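Local coordinates for protein carbonic anhydrase (Neosartorya fumigata, PDB 6LAC) that probably catalyses the reversible hydration of carbon dioxide to hydrogencarbonate and a proton, as a zinc-dependent beta-class carbonic anhydrase, at residues A[127-130]-A[131-134]. The protein carries 1 engineered substitution. Sequence-based numbering, arbitrary orientation.
Sequences GTER and DRAL
Asp131 N donates to Gly127 O at 3.1 Å, the first of four i to i+4 bonds that make this stretch a worked example of alpha-helical geometry. The Asp131 carboxylate turns back beside the same carbonyl, with CG 3.7 Å from Gly127 O, while its OD1 accepts from Gly97 N, and the side chain lies about 7 Å from that of the zinc ligand Cys92. One residue on, Arg132 N bonds Thr128 O. With CG anti to its own carbonyl carbon (chi1 -72°), the Arg132 chain runs back over the preceding turn, and CG comes 3.2 Å from Thr128 O. Farther out, CD lies 3.6 Å from Glu129 OE1; that oxygen is well out of the guanidinium plane, so the two residues share proximity of charge rather than a salt bridge. Ala133 N binds Glu129 O, and Ala133 CB sits 3.5 Å from Arg130 O, which in turn accepts from Leu134 N at 3.0 Å. Around this part of helix 127-148, Arg130 NH2 bonds Leu125 O, Leu134 packs on helix 107-117, and Arg132 makes a cation-pi contact with Tyr90, just after strand 83-89, and a salt bridge to Asp169, the last residue of strand 162-169.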
loop_
_atom_site.group_PDB
_atom_site.type_symbol
_atom_site.label_atom_id
_atom_site.label_comp_id
_atom_site.label_asym_id
_atom_site.label_seq_id
_atom_site.Cartn_x
_atom_site.Cartn_y
_atom_site.Cartn_z
ATOM N N GLY A 127 -7.547 15.109 -23.152
ATOM C CA GLY A 127 -7.115 13.700 -23.136
ATOM C C GLY A 127 -5.973 13.451 -22.158
ATOM O O GLY A 127 -6.170 13.622 -20.930
ATOM N N THR A 128 -4.819 13.026 -22.655
ATOM C CA THR A 128 -3.718 12.565 -21.787
ATOM C C THR A 128 -3.203 13.753 -20.975
ATOM O O THR A 128 -2.792 13.515 -19.831
ATOM C CB THR A 128 -2.583 11.875 -22.542
ATOM O OG1 THR A 128 -1.979 12.790 -23.455
ATOM C CG2 THR A 128 -3.049 10.639 -23.276
ATOM N N GLU A 129 -3.150 14.968 -21.525
ATOM C CA GLU A 129 -2.672 16.142 -20.740
ATOM C C GLU A 129 -3.665 16.452 -19.624
ATOM O O GLU A 129 -3.253 16.849 -18.545
ATOM C CB GLU A 129 -2.465 17.371 -21.637
ATOM C CG GLU A 129 -1.201 17.312 -22.483
ATOM C CD GLU A 129 0.101 17.212 -21.710
ATOM O OE1 GLU A 129 0.809 16.222 -21.900
ATOM O OE2 GLU A 129 0.399 18.126 -20.893
ATOM N N ARG A 130 -4.959 16.331 -19.848
ATOM C CA ARG A 130 -5.964 16.526 -18.812
ATOM C C ARG A 130 -5.756 15.508 -17.658
ATOM O O ARG A 130 -5.880 15.867 -16.498
ATOM C CB ARG A 130 -7.360 16.422 -19.421
ATOM C CG ARG A 130 -8.462 16.731 -18.433
ATOM C CD ARG A 130 -9.816 16.626 -19.105
ATOM N NE ARG A 130 -9.939 17.604 -20.193
ATOM C CZ ARG A 130 -10.978 17.664 -21.024
ATOM N NH1 ARG A 130 -11.957 16.790 -20.903
ATOM N NH2 ARG A 130 -11.012 18.571 -21.984
ATOM N N ASP A 131 -5.551 14.257 -17.996
ATOM C CA ASP A 131 -5.358 13.179 -16.988
ATOM C C ASP A 131 -4.098 13.508 -16.206
ATOM O O ASP A 131 -4.134 13.339 -14.936
ATOM C CB ASP A 131 -5.182 11.835 -17.652
ATOM C CG ASP A 131 -6.495 11.272 -18.136
ATOM O OD1 ASP A 131 -7.565 11.651 -17.646
ATOM O OD2 ASP A 131 -6.394 10.318 -18.939
ATOM N N ARG A 132 -3.065 14.045 -16.801
ATOM C CA ARG A 132 -1.832 14.404 -16.076
ATOM C C ARG A 132 -2.141 15.521 -15.086
ATOM O O ARG A 132 -1.653 15.486 -13.964
ATOM C CB ARG A 132 -0.761 14.841 -17.069
ATOM C CG ARG A 132 -0.200 13.690 -17.883
ATOM C CD ARG A 132 0.782 14.143 -18.914
ATOM N NE ARG A 132 2.082 14.373 -18.377
ATOM C CZ ARG A 132 3.048 13.447 -18.262
ATOM N NH1 ARG A 132 2.858 12.174 -18.589
ATOM N NH2 ARG A 132 4.200 13.815 -17.797
ATOM N N ALA A 133 -2.906 16.515 -15.487
ATOM C CA ALA A 133 -3.326 17.585 -14.559
ATOM C C ALA A 133 -4.133 17.004 -13.411
ATOM O O ALA A 133 -3.954 17.429 -12.276
ATOM C CB ALA A 133 -4.083 18.637 -15.339
ATOM N N LEU A 134 -5.042 16.066 -13.645
ATOM C CA LEU A 134 -5.842 15.495 -12.569
ATOM C C LEU A 134 -4.932 14.756 -11.600
ATOM O O LEU A 134 -5.102 14.882 -10.370
ATOM C CB LEU A 134 -6.865 14.550 -13.182
ATOM C CG LEU A 134 -7.994 14.168 -12.263
ATOM C CD1 LEU A 134 -8.824 15.388 -11.820
ATOM C CD2 LEU A 134 -8.888 13.160 -12.987
#